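PDB 4FO0: actin-related protein 8 from Homo sapiens, which binds ATP as a non-polymerising member of the actin family and serves as a proposed core subunit of the INO80 chromatin-remodelling complex. Local coordinates for residues A[14-19]-A[30-34]; A[42-48]-A[148-154]; A[501-506]-A[536-542]. One frame throughout, in Å; residues are numbered along the deposited sequence.

Contact 1: A[14-19]-A[30-34]; sequences SNFIIV and GRATD
Asn15 and Arg31 are brought alongside each other by their first torsions. Asn15 holds CG trans to its backbone N (chi1 -172°). Arg31 holds CG anti to its carbonyl carbon (chi1 -60°) and then runs extended as far as NE. The two side chains point the same way, and the amide and guanidinium planes are only 8° apart. Asn15 OD1 lies 3.3 Å from Arg31 CD. Arg31 NH1 donates to the backbone O of Asn15 at 3.1 Å. This oxygen sits at the edge of the guanidinium, near its plane, and the donor lies in the carbonyl plane. The same NH1 bonds to the hydroxyl of Tyr199, and NH2 reaches Leu189 O weakly, so these bonds probably limit the rotation of the group. Thr33 OG1 gives Asn15 OD1 a weak bond of 3.4 Å.

The backbones pair alongside this polar cluster. Val19 N bonds to Gly30 O at 2.7 Å, and Gly30 N returns a bond to Val19 O at 3.2 Å. Ala32 N donates to Ile17 O at 2.8 Å. Ile18 and Arg31 form the non-hydrogen-bonded pair, with Ile18 CD1 4.1 Å from Arg31 CG. Ala32 CB packs against Val19 CG2 at 4.1 Å. A type I turn from Arg31 to Asp34 follows, in which Asp34 OD2 accepts from Arg31 N, met from above the carboxylate plane. This is the open end of the antiparallel hairpin of strands 17-21 and 26-31. Its connecting turn carries the ATP-binding Ser24 and Thr25, as in the first phosphate-binding hairpin of the actin fold.

Contact 2: A[42-48]-A[148-154]; sequences HVIARRH and CYNIHWP
Ile44 with His152 and Arg46 with Asn150 are the hydrogen-bonded pairs of two antiparallel strands whose axes lie at 152° and approach to 4.4 Å. Ile44 N donates to His152 O at 2.9 Å, and Asn150 N to Arg46 O at 2.8 Å.

On one face Ala45 CB meets Ile151 CD1 at 3.6 Å. Further along that face, Arg47 CA lies over the ring of Tyr149, 3.9 Å from its centroid. Arg47 NE adds a weak bond to Tyr149 OH at 3.1 Å, and the hydroxyl also bonds to Pro132 O. The pairing belongs to the large N-terminal sheet of the actin fold, in a region that probably corresponds to actin subdomain 2. On the face of Ile44 and His152, Arg46 NE salt-bridges Asp176 in helix 170-187.

Where segment 148-154 leaves its strand, Val43 sits over a face of the Trp153 indole. Its CB is 3.6 Å from the centroid of the six-membered ring, 10° off the normal. CG2, anti to the backbone N, is thereby laid over the indole. An alanine in place of Trp153 would remove this surface and is likely to leave a gap beside Val43 and take the cation-pi partner from Arg156.

Contact 3: A[501-506]-A[536-542]; sequences YSSILV and IENVDVI
Ile542 lies beside Leu505 on one face of a parallel strand pair. The pair is a beta-alpha-beta unit: strand 503-507 leads through helices 516-527 and 530-535 to strand 540-542. The latter is an outermost strand of the six-stranded mixed sheet in this half of the actin fold. The two strand axes diverge by 19°.

The Ile542 side chain can be followed outward. CB stands 3.9 Å from Leu505 CD1. The CG2 branch, trans to the backbone N, comes closer to the same methyl, at 3.6 Å. The longer branch starts from CG1, which lies anti to the carbonyl carbon (chi1 -64°). It carries CD1 back over the neighbouring strand, 3.9 Å from Ile504 O. There CD1 also approaches Ser503 OG, at 4.1 Å. That hydroxyl is hydrogen-bonded to Thr248 OG1, so its polar partner lies in strand 247-253 on the far side of strand 503-507. Leu505 is likewise packed on Thr248 and Ile250 of that strand.

On the face of Ile504 and Val541 the contacts across the pair are apolar. Ile504 CB packs on Val541 CG2, and Ile504 CD1 touches Val539 CG1. Val539 and Val541 also rest on helix 516-527. Ahead of both strands, Ile536 CD1 reaches Tyr501 CB in the last turn of helix 494-502 and approaches the tyrosine ring obliquely.

The backbone ladder runs between these faces. Ile504 N donates to Asp540 O at 2.9 Å, Ile542 N to Ile504 O at 2.9 Å, and Val506 N to Ile542 O at 2.8 Å. At the helix-to-strand junction the pairing is less regular: Asp540 N reaches Ser502 O at 3.1 Å from well above the carbonyl plane, 64° out of it.

Overall arrangement
From the N terminus the chain closes contact 1, a short hairpin with ten residues between its segments. Strand 38-47 follows in the same sheet. Contact 2 then closes a loop of 99 residues, bringing segment 148-154 back to that strand. Both belong to the N-terminal sheet. Contact 3 comes later, closing a 29-residue, largely helical connection and joining strands 503-507 and 540-542 at the edge of the six-stranded sheet. The three lie in series; none nests in or crosses another. The centres of contacts 2 and 3 lie about 42 Å apart, on opposite sides of the chain's centre. Side chains of Trp153 and Val506 come within about 4 Å of those of ATP-binding Thr25 and Val253, respectively.

Contact 1: A[14-19]-A[30-34]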
# COMPACT_ATOMS: atom_id res chain seq x y z
N SER A 14 24.14 -10.51 -8.51
CA SER A 14 22.93 -10.02 -7.88
C SER A 14 23.11 -9.71 -6.39
O SER A 14 22.18 -9.26 -5.72
CB SER A 14 21.77 -10.99 -8.09
OG SER A 14 22.06 -12.26 -7.55
N ASN A 15 24.31 -9.97 -5.86
CA ASN A 15 24.60 -9.64 -4.48
C ASN A 15 24.96 -8.17 -4.38
O ASN A 15 24.97 -7.60 -3.29
CB ASN A 15 25.72 -10.50 -3.91
CG ASN A 15 25.91 -10.32 -2.39
OD1 ASN A 15 25.01 -10.62 -1.60
ND2 ASN A 15 27.09 -9.82 -1.99
N PHE A 16 25.24 -7.57 -5.53
CA PHE A 16 25.67 -6.18 -5.59
C PHE A 16 24.64 -5.28 -6.24
O PHE A 16 24.93 -4.15 -6.63
CB PHE A 16 27.02 -6.09 -6.27
CG PHE A 16 28.10 -6.70 -5.46
CD1 PHE A 16 28.72 -5.96 -4.46
CD2 PHE A 16 28.44 -8.03 -5.63
CE1 PHE A 16 29.69 -6.54 -3.67
CE2 PHE A 16 29.41 -8.61 -4.85
CZ PHE A 16 30.03 -7.87 -3.86
N ILE A 17 23.43 -5.80 -6.35
CA ILE A 17 22.33 -5.01 -6.85
C ILE A 17 21.28 -4.82 -5.76
O ILE A 17 20.70 -5.80 -5.28
CB ILE A 17 21.75 -5.67 -8.08
CG1 ILE A 17 22.79 -5.62 -9.20
CG2 ILE A 17 20.44 -4.99 -8.46
CD1 ILE A 17 22.43 -6.43 -10.41
N ILE A 18 21.06 -3.57 -5.35
CA ILE A 18 20.02 -3.27 -4.36
C ILE A 18 18.68 -2.98 -5.04
O ILE A 18 18.60 -2.14 -5.93
CB ILE A 18 20.36 -2.05 -3.51
CG1 ILE A 18 21.65 -2.27 -2.73
CG2 ILE A 18 19.23 -1.78 -2.54
CD1 ILE A 18 21.57 -3.41 -1.77
N VAL A 19 17.65 -3.71 -4.63
CA VAL A 19 16.31 -3.50 -5.19
C VAL A 19 15.45 -2.69 -4.22
O VAL A 19 15.28 -3.05 -3.05
CB VAL A 19 15.64 -4.82 -5.56
CG1 VAL A 19 14.21 -4.59 -6.04
CG2 VAL A 19 16.45 -5.52 -6.64
N GLY A 30 16.24 -4.50 -0.38
CA GLY A 30 17.13 -5.63 -0.17
C GLY A 30 18.05 -5.90 -1.34
O GLY A 30 17.91 -5.27 -2.39
N ARG A 31 19.00 -6.81 -1.17
CA ARG A 31 19.82 -7.28 -2.29
C ARG A 31 18.98 -8.16 -3.20
O ARG A 31 18.08 -8.88 -2.74
CB ARG A 31 21.00 -8.12 -1.80
CG ARG A 31 21.95 -7.42 -0.88
CD ARG A 31 22.89 -8.42 -0.25
NE ARG A 31 23.59 -7.86 0.90
CZ ARG A 31 24.81 -7.33 0.85
NH1 ARG A 31 25.48 -7.28 -0.30
NH2 ARG A 31 25.37 -6.84 1.95
N ALA A 32 19.27 -8.12 -4.49
CA ALA A 32 18.55 -8.97 -5.44
C ALA A 32 18.68 -10.47 -5.10
O ALA A 32 17.91 -11.29 -5.59
CB ALA A 32 19.03 -8.70 -6.86
N THR A 33 19.63 -10.81 -4.24
CA THR A 33 19.80 -12.19 -3.80
C THR A 33 18.99 -12.55 -2.56
O THR A 33 18.73 -13.72 -2.30
CB THR A 33 21.29 -12.54 -3.55
OG1 THR A 33 21.89 -11.54 -2.71
CG2 THR A 33 22.02 -12.59 -4.86
N ASP A 34 18.60 -11.54 -1.79
CA ASP A 34 17.79 -11.81 -0.60
C ASP A 34 16.48 -12.48 -1.02
O ASP A 34 15.92 -12.20 -2.09
CB ASP A 34 17.56 -10.53 0.22
CG ASP A 34 18.87 -9.94 0.78
OD1 ASP A 34 19.83 -10.71 0.99
OD2 ASP A 34 18.94 -8.71 1.02

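Contact 2: A[42-48]-A[148-154]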
# COMPACT_ATOMS: atom_id res chain seq x y z
N HIS A 42 7.93 3.51 6.24
CA HIS A 42 8.60 4.51 5.45
C HIS A 42 8.33 5.90 6.04
O HIS A 42 7.55 6.69 5.49
CB HIS A 42 8.10 4.41 4.02
CG HIS A 42 8.93 5.16 3.05
ND1 HIS A 42 8.51 6.33 2.47
CD2 HIS A 42 10.17 4.91 2.57
CE1 HIS A 42 9.46 6.78 1.67
NE2 HIS A 42 10.47 5.93 1.70
N VAL A 43 8.97 6.16 7.17
CA VAL A 43 8.65 7.32 8.00
C VAL A 43 9.89 7.78 8.76
O VAL A 43 10.81 6.99 9.00
CB VAL A 43 7.55 6.96 9.02
CG1 VAL A 43 8.04 5.84 9.93
CG2 VAL A 43 7.13 8.21 9.85
N ILE A 44 9.91 9.05 9.13
CA ILE A 44 11.06 9.60 9.83
C ILE A 44 10.62 10.64 10.86
O ILE A 44 9.73 11.45 10.62
CB ILE A 44 12.09 10.24 8.85
CG1 ILE A 44 13.23 10.88 9.63
CG2 ILE A 44 11.45 11.31 8.00
CD1 ILE A 44 14.38 11.34 8.78
N ALA A 45 11.24 10.58 12.04
CA ALA A 45 11.01 11.59 13.06
C ALA A 45 12.22 12.52 13.12
O ALA A 45 13.36 12.07 13.21
CB ALA A 45 10.77 10.94 14.42
N ARG A 46 11.95 13.81 13.06
CA ARG A 46 13.01 14.79 13.09
C ARG A 46 12.85 15.64 14.32
O ARG A 46 11.74 16.10 14.62
CB ARG A 46 12.96 15.65 11.84
CG ARG A 46 13.54 14.97 10.62
CD ARG A 46 13.90 15.99 9.57
NE ARG A 46 14.56 15.41 8.40
CZ ARG A 46 15.83 15.05 8.35
NH1 ARG A 46 16.61 15.19 9.42
NH2 ARG A 46 16.33 14.54 7.23
N ARG A 47 13.96 15.85 15.03
CA ARG A 47 13.94 16.65 16.25
C ARG A 47 13.69 18.11 15.93
O ARG A 47 13.89 18.55 14.81
CB ARG A 47 15.24 16.52 17.04
CG ARG A 47 15.13 17.05 18.47
CD ARG A 47 16.44 16.92 19.23
NE ARG A 47 16.35 15.96 20.33
CZ ARG A 47 15.85 16.23 21.53
NH1 ARG A 47 15.37 17.44 21.79
NH2 ARG A 47 15.80 15.30 22.47
N HIS A 48 13.21 18.85 16.93
CA HIS A 48 13.15 20.30 16.82
C HIS A 48 14.54 20.85 17.05
O HIS A 48 15.37 20.21 17.69
CB HIS A 48 12.21 20.87 17.87
CG HIS A 48 10.78 20.56 17.61
ND1 HIS A 48 10.37 19.83 16.51
CD2 HIS A 48 9.65 20.88 18.29
CE1 HIS A 48 9.06 19.72 16.53
NE2 HIS A 48 8.60 20.35 17.60
N CYS A 148 9.75 16.22 21.34
CA CYS A 148 9.92 17.33 20.42
C CYS A 148 10.41 16.79 19.10
O CYS A 148 11.56 16.99 18.70
CB CYS A 148 10.90 18.36 21.00
SG CYS A 148 12.43 17.61 21.69
N TYR A 149 9.54 16.06 18.42
CA TYR A 149 9.86 15.53 17.10
C TYR A 149 8.69 15.73 16.17
O TYR A 149 7.54 15.51 16.56
CB TYR A 149 10.24 14.06 17.19
CG TYR A 149 11.61 13.81 17.79
CD1 TYR A 149 11.82 13.92 19.16
CD2 TYR A 149 12.69 13.47 16.99
CE1 TYR A 149 13.06 13.69 19.71
CE2 TYR A 149 13.95 13.24 17.53
CZ TYR A 149 14.13 13.35 18.90
OH TYR A 149 15.37 13.13 19.45
N ASN A 150 8.99 16.18 14.95
CA ASN A 150 7.97 16.18 13.89
C ASN A 150 8.02 14.84 13.17
O ASN A 150 9.10 14.27 12.98
CB ASN A 150 8.18 17.31 12.90
CG ASN A 150 8.02 18.68 13.54
OD1 ASN A 150 7.25 18.86 14.48
ND2 ASN A 150 8.74 19.65 13.02
N ILE A 151 6.84 14.34 12.80
CA ILE A 151 6.74 13.07 12.10
C ILE A 151 6.45 13.29 10.63
O ILE A 151 5.50 14.00 10.28
CB ILE A 151 5.64 12.20 12.71
CG1 ILE A 151 5.89 12.02 14.21
CG2 ILE A 151 5.55 10.85 11.99
CD1 ILE A 151 7.17 11.31 14.53
N HIS A 152 7.27 12.68 9.78
CA HIS A 152 7.14 12.84 8.33
C HIS A 152 7.06 11.51 7.59
O HIS A 152 7.91 10.62 7.75
CB HIS A 152 8.29 13.69 7.75
CG HIS A 152 8.35 15.08 8.32
ND1 HIS A 152 9.30 15.47 9.24
CD2 HIS A 152 7.57 16.16 8.10
CE1 HIS A 152 9.10 16.73 9.57
NE2 HIS A 152 8.05 17.17 8.89
N TRP A 153 6.01 11.39 6.79
CA TRP A 153 5.88 10.31 5.82
C TRP A 153 6.16 10.91 4.45
O TRP A 153 5.32 11.62 3.91
CB TRP A 153 4.47 9.77 5.83
CG TRP A 153 4.04 9.13 7.11
CD1 TRP A 153 3.43 9.75 8.17
CD2 TRP A 153 4.16 7.74 7.47
NE1 TRP A 153 3.17 8.83 9.17
CE2 TRP A 153 3.61 7.60 8.77
CE3 TRP A 153 4.69 6.62 6.83
CZ2 TRP A 153 3.56 6.36 9.43
CZ3 TRP A 153 4.64 5.39 7.49
CH2 TRP A 153 4.08 5.27 8.77
N PRO A 154 7.34 10.65 3.89
CA PRO A 154 7.79 11.24 2.63
C PRO A 154 6.88 10.87 1.46
O PRO A 154 6.92 11.52 0.42
CB PRO A 154 9.17 10.62 2.42
CG PRO A 154 9.62 10.25 3.79
CD PRO A 154 8.39 9.82 4.51

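Contact 3: A[501-506]-A[536-542]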
# COMPACT_ATOMS: atom_id res chain seq x y z
N TYR A 501 -9.12 -10.21 -19.36
CA TYR A 501 -10.25 -10.72 -18.58
C TYR A 501 -9.88 -12.07 -18.00
O TYR A 501 -10.25 -12.37 -16.87
CB TYR A 501 -11.52 -10.89 -19.41
CG TYR A 501 -12.17 -9.61 -19.88
CD1 TYR A 501 -12.84 -8.78 -19.00
CD2 TYR A 501 -12.13 -9.25 -21.22
CE1 TYR A 501 -13.44 -7.60 -19.44
CE2 TYR A 501 -12.72 -8.08 -21.67
CZ TYR A 501 -13.37 -7.25 -20.78
OH TYR A 501 -13.95 -6.09 -21.24
N SER A 502 -9.08 -12.80 -18.71
CA SER A 502 -8.81 -14.15 -18.36
C SER A 502 -7.80 -14.23 -17.23
O SER A 502 -7.65 -15.23 -16.59
CB SER A 502 -8.34 -14.88 -19.60
OG SER A 502 -7.10 -15.49 -19.41
N SER A 503 -7.11 -13.14 -17.00
CA SER A 503 -6.07 -13.09 -15.98
C SER A 503 -5.99 -11.75 -15.26
O SER A 503 -5.48 -10.76 -15.79
CB SER A 503 -4.71 -13.40 -16.61
OG SER A 503 -3.67 -13.32 -15.65
N ILE A 504 -6.50 -11.72 -14.03
CA ILE A 504 -6.38 -10.53 -13.19
C ILE A 504 -5.53 -10.81 -11.94
O ILE A 504 -5.91 -11.58 -11.06
CB ILE A 504 -7.75 -10.00 -12.78
CG1 ILE A 504 -8.56 -9.67 -14.04
CG2 ILE A 504 -7.60 -8.77 -11.92
CD1 ILE A 504 -10.05 -9.99 -13.91
N LEU A 505 -4.36 -10.18 -11.90
CA LEU A 505 -3.44 -10.38 -10.79
C LEU A 505 -3.64 -9.30 -9.74
O LEU A 505 -3.69 -8.11 -10.06
CB LEU A 505 -2.02 -10.34 -11.30
CG LEU A 505 -0.93 -10.41 -10.25
CD1 LEU A 505 -1.07 -11.71 -9.47
CD2 LEU A 505 0.44 -10.28 -10.92
N VAL A 506 -3.79 -9.72 -8.49
CA VAL A 506 -3.95 -8.75 -7.42
C VAL A 506 -2.80 -8.76 -6.42
O VAL A 506 -2.49 -9.76 -5.77
CB VAL A 506 -5.28 -8.89 -6.69
CG1 VAL A 506 -5.35 -7.89 -5.55
CG2 VAL A 506 -6.41 -8.67 -7.67
N ILE A 536 -14.80 -16.51 -23.41
CA ILE A 536 -13.65 -16.77 -22.54
C ILE A 536 -13.87 -17.94 -21.58
O ILE A 536 -14.89 -18.01 -20.90
CB ILE A 536 -13.26 -15.53 -21.73
CG1 ILE A 536 -12.05 -14.85 -22.36
CG2 ILE A 536 -12.95 -15.91 -20.29
CD1 ILE A 536 -11.57 -13.64 -21.59
N GLU A 537 -12.91 -18.86 -21.55
CA GLU A 537 -13.09 -20.12 -20.84
C GLU A 537 -13.25 -19.99 -19.33
O GLU A 537 -14.12 -20.63 -18.74
CB GLU A 537 -11.93 -21.07 -21.15
CG GLU A 537 -10.74 -20.41 -21.81
CD GLU A 537 -9.42 -21.07 -21.43
OE1 GLU A 537 -9.39 -22.32 -21.35
OE2 GLU A 537 -8.43 -20.34 -21.22
N ASN A 538 -12.41 -19.17 -18.70
CA ASN A 538 -12.73 -18.66 -17.37
C ASN A 538 -12.04 -17.34 -17.05
O ASN A 538 -10.99 -17.02 -17.60
CB ASN A 538 -12.39 -19.70 -16.31
CG ASN A 538 -11.05 -20.36 -16.54
OD1 ASN A 538 -10.01 -19.77 -16.28
ND2 ASN A 538 -11.07 -21.60 -17.03
N VAL A 539 -12.62 -16.59 -16.12
CA VAL A 539 -11.97 -15.43 -15.56
C VAL A 539 -11.15 -15.92 -14.38
O VAL A 539 -11.68 -16.56 -13.48
CB VAL A 539 -13.00 -14.39 -15.09
CG1 VAL A 539 -12.35 -13.35 -14.19
CG2 VAL A 539 -13.67 -13.74 -16.28
N ASP A 540 -9.85 -15.64 -14.39
CA ASP A 540 -8.99 -16.11 -13.31
C ASP A 540 -8.41 -14.95 -12.50
O ASP A 540 -7.66 -14.13 -13.02
CB ASP A 540 -7.88 -17.00 -13.86
CG ASP A 540 -7.32 -17.94 -12.81
OD1 ASP A 540 -8.09 -18.30 -11.89
OD2 ASP A 540 -6.13 -18.30 -12.90
N VAL A 541 -8.79 -14.88 -11.23
CA VAL A 541 -8.19 -13.91 -10.33
C VAL A 541 -7.09 -14.57 -9.50
O VAL A 541 -7.33 -15.56 -8.82
CB VAL A 541 -9.24 -13.26 -9.41
CG1 VAL A 541 -8.56 -12.35 -8.42
CG2 VAL A 541 -10.23 -12.46 -10.24
N ILE A 542 -5.89 -14.02 -9.58
CA ILE A 542 -4.74 -14.57 -8.87
C ILE A 542 -4.36 -13.63 -7.73
O ILE A 542 -4.14 -12.44 -7.97
CB ILE A 542 -3.51 -14.74 -9.80
CG1 ILE A 542 -3.81 -15.75 -10.90
CG2 ILE A 542 -2.27 -15.11 -9.03
CD1 ILE A 542 -4.55 -15.12 -12.07